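Long-range contacts in Obg-like ATPase 1 (Schizosaccharomyces pombe, PDB 1NI3), which hydrolyses ATP and, less efficiently, GTP, and negatively regulates the G2/M transition of the cell cycle: residues G24-P29 and I119-R124; I228-M233 and I263-A268. All blocks are in the same frame, centred on the assembly; numbering follows the deposited sequence.

Interaction 1. Residues G24-P29 and I119-R124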
loop_
_atom_site.group_PDB
_atom_site.type_symbol
_atom_site.label_atom_id
_atom_site.label_comp_id
_atom_site.label_asym_id
_atom_site.label_seq_id
_atom_site.Cartn_x
_atom_site.Cartn_y
_atom_site.Cartn_z
ATOM N N GLY A 24 4.868 3.976 -2.518
ATOM C CA GLY A 24 6.147 4.663 -2.620
ATOM C C GLY A 24 6.554 5.166 -1.253
ATOM O O GLY A 24 5.688 5.456 -0.430
ATOM N N ILE A 25 7.857 5.236 -0.992
ATOM C CA ILE A 25 8.346 5.717 0.299
ATOM C C ILE A 25 8.542 7.245 0.349
ATOM O O ILE A 25 9.386 7.811 -0.353
ATOM C CB ILE A 25 9.670 5.061 0.648
ATOM C CG1 ILE A 25 9.483 3.547 0.640
ATOM C CG2 ILE A 25 10.191 5.592 1.992
ATOM C CD1 ILE A 25 10.671 2.754 1.162
ATOM N N VAL A 26 7.761 7.893 1.205
ATOM C CA VAL A 26 7.781 9.339 1.386
ATOM C C VAL A 26 8.437 9.722 2.709
ATOM O O VAL A 26 8.237 9.065 3.739
ATOM C CB VAL A 26 6.346 9.900 1.379
ATOM C CG1 VAL A 26 6.282 11.211 2.147
ATOM C CG2 VAL A 26 5.881 10.075 -0.051
ATOM N N GLY A 27 9.201 10.807 2.690
ATOM C CA GLY A 27 9.854 11.247 3.908
ATOM C C GLY A 27 10.612 12.553 3.792
ATOM O O GLY A 27 10.882 13.035 2.700
HETATM N N MSE A 28 10.956 13.124 4.935
HETATM C CA MSE A 28 11.696 14.364 4.966
HETATM C C MSE A 28 13.173 14.010 4.846
HETATM O O MSE A 28 13.596 12.959 5.301
HETATM C CB MSE A 28 11.425 15.092 6.284
HETATM C CG MSE A 28 11.510 16.588 6.182
HETATM SE SE MSE A 28 10.319 17.300 4.808
HETATM C CE MSE A 28 8.767 17.606 5.921
ATOM N N PRO A 29 13.975 14.880 4.213
ATOM C CA PRO A 29 15.413 14.637 4.046
ATOM C C PRO A 29 16.078 14.108 5.309
ATOM O O PRO A 29 15.886 14.663 6.388
ATOM C CB PRO A 29 15.949 16.008 3.653
ATOM C CG PRO A 29 14.814 16.565 2.827
ATOM C CD PRO A 29 13.584 16.170 3.616
ATOM N N ILE A 119 1.156 5.642 0.319
ATOM C CA ILE A 119 2.355 6.261 0.848
ATOM C C ILE A 119 2.880 5.689 2.158
ATOM O O ILE A 119 2.126 5.428 3.102
ATOM C CB ILE A 119 2.128 7.782 1.053
ATOM C CG1 ILE A 119 2.214 8.507 -0.277
ATOM C CG2 ILE A 119 3.153 8.359 2.009
ATOM C CD1 ILE A 119 2.113 9.968 -0.148
ATOM N N TYR A 120 4.190 5.494 2.193
ATOM C CA TYR A 120 4.871 5.004 3.374
ATOM C C TYR A 120 5.629 6.213 3.899
ATOM O O TYR A 120 6.710 6.521 3.408
ATOM C CB TYR A 120 5.863 3.922 2.986
ATOM C CG TYR A 120 5.269 2.536 2.974
ATOM C CD1 TYR A 120 4.655 2.029 4.102
ATOM C CD2 TYR A 120 5.379 1.708 1.859
ATOM C CE1 TYR A 120 4.173 0.738 4.140
ATOM C CE2 TYR A 120 4.904 0.404 1.878
ATOM C CZ TYR A 120 4.302 -0.074 3.028
ATOM O OH TYR A 120 3.840 -1.361 3.100
ATOM N N GLN A 121 5.076 6.901 4.891
ATOM C CA GLN A 121 5.705 8.103 5.441
ATOM C C GLN A 121 6.624 7.847 6.613
ATOM O O GLN A 121 6.171 7.590 7.724
ATOM C CB GLN A 121 4.628 9.111 5.852
ATOM C CG GLN A 121 5.159 10.443 6.366
ATOM C CD GLN A 121 4.193 11.574 6.079
ATOM O OE1 GLN A 121 4.113 12.556 6.820
ATOM N NE2 GLN A 121 3.456 11.444 4.985
ATOM N N VAL A 122 7.921 7.952 6.356
ATOM C CA VAL A 122 8.925 7.726 7.386
ATOM C C VAL A 122 9.114 8.893 8.368
ATOM O O VAL A 122 9.709 9.915 8.022
ATOM C CB VAL A 122 10.281 7.437 6.766
ATOM C CG1 VAL A 122 11.277 7.125 7.852
ATOM C CG2 VAL A 122 10.154 6.294 5.780
ATOM N N VAL A 123 8.633 8.726 9.598
ATOM C CA VAL A 123 8.765 9.759 10.626
ATOM C C VAL A 123 10.048 9.534 11.433
ATOM O O VAL A 123 10.322 8.420 11.885
ATOM C CB VAL A 123 7.551 9.753 11.593
ATOM C CG1 VAL A 123 7.694 10.858 12.626
ATOM C CG2 VAL A 123 6.259 9.934 10.808
ATOM N N ARG A 124 10.833 10.592 11.611
ATOM C CA ARG A 124 12.083 10.486 12.362
ATOM C C ARG A 124 11.889 10.665 13.858
ATOM O O ARG A 124 11.268 11.629 14.305
ATOM C CB ARG A 124 13.094 11.505 11.848
ATOM C CG ARG A 124 14.374 11.546 12.650
ATOM C CD ARG A 124 15.417 12.365 11.925
ATOM N NE ARG A 124 16.710 12.300 12.590
ATOM C CZ ARG A 124 17.844 12.716 12.041
ATOM N NH1 ARG A 124 17.837 13.222 10.814
ATOM N NH2 ARG A 124 18.987 12.625 12.712
#

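Interaction 2. Residues I228-M233 and I263-A268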
loop_
_atom_site.group_PDB
_atom_site.type_symbol
_atom_site.label_atom_id
_atom_site.label_comp_id
_atom_site.label_asym_id
_atom_site.label_seq_id
_atom_site.Cartn_x
_atom_site.Cartn_y
_atom_site.Cartn_z
ATOM N N ILE A 228 0.772 5.342 5.461
ATOM C CA ILE A 228 1.167 4.470 6.555
ATOM C C ILE A 228 2.424 5.053 7.171
ATOM O O ILE A 228 3.466 5.114 6.509
ATOM C CB ILE A 228 1.457 3.048 6.046
ATOM C CG1 ILE A 228 0.193 2.447 5.412
ATOM C CG2 ILE A 228 1.970 2.202 7.189
ATOM C CD1 ILE A 228 0.447 1.167 4.614
ATOM N N TYR A 229 2.338 5.473 8.432
ATOM C CA TYR A 229 3.487 6.073 9.113
ATOM C C TYR A 229 4.492 5.098 9.703
ATOM O O TYR A 229 4.150 4.249 10.522
ATOM C CB TYR A 229 3.021 7.003 10.229
ATOM C CG TYR A 229 2.287 8.211 9.723
ATOM C CD1 TYR A 229 0.899 8.237 9.687
ATOM C CD2 TYR A 229 2.980 9.316 9.240
ATOM C CE1 TYR A 229 0.212 9.339 9.183
ATOM C CE2 TYR A 229 2.310 10.419 8.732
ATOM C CZ TYR A 229 0.927 10.430 8.704
ATOM O OH TYR A 229 0.268 11.532 8.207
ATOM N N LEU A 230 5.742 5.241 9.290
ATOM C CA LEU A 230 6.800 4.397 9.810
ATOM C C LEU A 230 7.699 5.259 10.694
ATOM O O LEU A 230 8.542 5.999 10.183
ATOM C CB LEU A 230 7.614 3.789 8.668
ATOM C CG LEU A 230 6.886 2.888 7.672
ATOM C CD1 LEU A 230 7.898 2.334 6.679
ATOM C CD2 LEU A 230 6.180 1.744 8.393
ATOM N N VAL A 231 7.500 5.181 12.013
ATOM C CA VAL A 231 8.305 5.958 12.962
ATOM C C VAL A 231 9.653 5.286 13.171
ATOM O O VAL A 231 9.768 4.380 13.984
ATOM C CB VAL A 231 7.637 6.077 14.345
ATOM C CG1 VAL A 231 8.510 6.945 15.255
ATOM C CG2 VAL A 231 6.259 6.678 14.227
ATOM N N ASN A 232 10.670 5.750 12.448
ATOM C CA ASN A 232 12.006 5.179 12.531
ATOM C C ASN A 232 12.791 5.693 13.732
ATOM O O ASN A 232 13.071 6.880 13.822
ATOM C CB ASN A 232 12.784 5.488 11.244
ATOM C CG ASN A 232 14.166 4.885 11.244
ATOM O OD1 ASN A 232 14.362 3.784 11.743
ATOM N ND2 ASN A 232 15.131 5.590 10.661
HETATM N N MSE A 233 13.137 4.797 14.651
HETATM C CA MSE A 233 13.920 5.147 15.833
HETATM C C MSE A 233 15.147 4.223 15.926
HETATM O O MSE A 233 15.290 3.300 15.126
HETATM C CB MSE A 233 13.053 4.983 17.052
HETATM C CG MSE A 233 12.631 3.565 17.281
HETATM SE SE MSE A 233 11.314 3.515 18.711
HETATM C CE MSE A 233 10.030 2.332 18.204
ATOM N N ILE A 263 3.376 2.527 12.655
ATOM C CA ILE A 263 4.281 1.410 12.918
ATOM C C ILE A 263 5.663 1.825 13.442
ATOM O O ILE A 263 6.531 2.193 12.653
ATOM C CB ILE A 263 4.504 0.582 11.623
ATOM C CG1 ILE A 263 3.171 0.019 11.123
ATOM C CG2 ILE A 263 5.508 -0.523 11.882
ATOM C CD1 ILE A 263 3.303 -0.906 9.908
ATOM N N PRO A 264 5.893 1.750 14.767
ATOM C CA PRO A 264 7.203 2.131 15.306
ATOM C C PRO A 264 8.200 1.084 14.850
ATOM O O PRO A 264 7.975 -0.113 15.024
ATOM C CB PRO A 264 6.970 2.098 16.800
ATOM C CG PRO A 264 6.025 0.959 16.945
ATOM C CD PRO A 264 5.021 1.240 15.840
HETATM N N MSE A 265 9.308 1.538 14.282
HETATM C CA MSE A 265 10.325 0.636 13.755
HETATM C C MSE A 265 11.734 1.169 13.985
HETATM O O MSE A 265 11.932 2.178 14.645
HETATM C CB MSE A 265 10.133 0.526 12.264
HETATM C CG MSE A 265 10.511 1.811 11.564
HETATM SE SE MSE A 265 10.793 1.424 9.696
HETATM C CE MSE A 265 12.281 0.183 9.966
ATOM N N SER A 266 12.702 0.489 13.388
ATOM C CA SER A 266 14.096 0.875 13.477
ATOM C C SER A 266 14.870 0.382 12.250
ATOM O O SER A 266 15.359 -0.748 12.226
ATOM C CB SER A 266 14.720 0.308 14.752
ATOM O OG SER A 266 16.147 0.400 14.699
ATOM N N VAL A 267 14.950 1.232 11.231
ATOM C CA VAL A 267 15.652 0.910 9.993
ATOM C C VAL A 267 17.038 0.342 10.270
ATOM O O VAL A 267 17.553 -0.503 9.516
ATOM C CB VAL A 267 15.832 2.156 9.128
ATOM C CG1 VAL A 267 16.650 1.824 7.880
ATOM C CG2 VAL A 267 14.472 2.718 8.749
ATOM N N ALA A 268 17.635 0.819 11.356
ATOM C CA ALA A 268 18.960 0.395 11.786
ATOM C C ALA A 268 18.931 -1.071 12.133
ATOM O O ALA A 268 19.799 -1.839 11.724
ATOM C CB ALA A 268 19.365 1.207 13.014
#

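Interaction 1. Residues G24-P29 and I119-R124
The strand that runs into the P-loop of this nucleotide hydrolase, 24-27, pairs here with strand 119-124, its parallel neighbour in the sheet of the G domain. Three backbone bonds join them. Tyr120 N donates to Gly24 O at 3.0 Å, Val26 N to Tyr120 O at 2.8 Å, and Val122 N to Val26 O at 2.9 Å. Val26 O takes this one hydrogen bond, with Gln121 CA as a CA-H...O neighbour.

The side chains divide between the two faces of the sheet. On the face of Val26 and Ile119 the contact is closest: Ile119 CG2 lies 3.6 Å from Val26 CB, and Val26 CG2 meets both CG2 and CD1 of Ile119, each at 3.8 Å. Val26 CG1, anti to the backbone N (chi1 155°), is directed instead to Gln121 NE2. Phe109 and Val113 of helix 107-113 cover Val26 on this face. On the other face Ile25 CG2 approaches Val122 CG2 at 3.9 Å, the two side chains slanting across one another. Tyr120 keeps its CB beside Ile25 CG1 but leaves the partner strand beyond that atom, and its OH bonds to Ile297 O.

Past Gly27 the chain turns into the loop holding Lys33 and Ser34, predicted to bind ATP, and this loop leads into helix 33-42. Such a strand-loop-helix, with its first strand buried between parallel neighbours, is characteristic of the Walker A motif in P-loop NTPases.

Interaction 2. Residues I228-M233 and I263-A268
Asn232 of 228-233 reaches across to Val267, at the start of helix 267-273. Asn232 CB lies 4.1 Å from Val267 CG2. CG, anti to the backbone N (chi1 -178°), faces the same methyl, the two side chains crossing at about a right angle. At the tip OD1 of Asn232 accepts a hydrogen bond from Val267 N at 2.7 Å, the donor tilted 33° from the amide plane, while ND2 turns to Val31 O of the nucleotide-binding loop. With both ends of the amide bonded, its rotation is probably fixed.

Earlier along the strands the parallel backbones are joined by Ile263 N to Tyr229 O, Val231 N to Ile263 O and Met265 N to Val231 O; Met233 N to Met265 O follows. Leu230 and Ile263 lie alongside each other, CD2 of Leu230 3.8 Å from CB of Ile263, and the selenium of Met265 packs on Leu230 CB. Met233, whose CE rests on Pro264 CB, is predicted to bind ATP. Ser266 OG bonds weakly to Met233 O and, as N-cap, accepts a hydrogen bond from Phe269 N.

Asn232 and Met233 open a segment that corresponds to the G4 motif (Asn-Lys-X-Asp) of GTPases, in the variant form of YchF/OLA1 proteins that fits a preference for ATP; Ser266-Ala268 probably occupies the place of G5.

Interactions 1 and 2 are two pairings of one sheet, separated by the pairing of 118-124 with 227-232, their centres about 10 Å apart. Ile119 O probably accepts a hydrogen bond from Ile228 N at 2.7 Å, and Val123 O one from Asn232 N at 2.8 Å. Between these bonds Tyr229 packs its ring on Gln121 and Val123, with Val123 CG2 3.7 Å from Tyr229 CD2. Both contacts lead to the predicted nucleotide site: 24-29 enters the P-loop, where a sulfate, probably from the crystallisation liquor, lies about 6 Å from Gly27, nearest atoms, while 228-233 brings Met233, and Val267 of 263-268 lies about 4 Å, side chain to side chain, from Thr35.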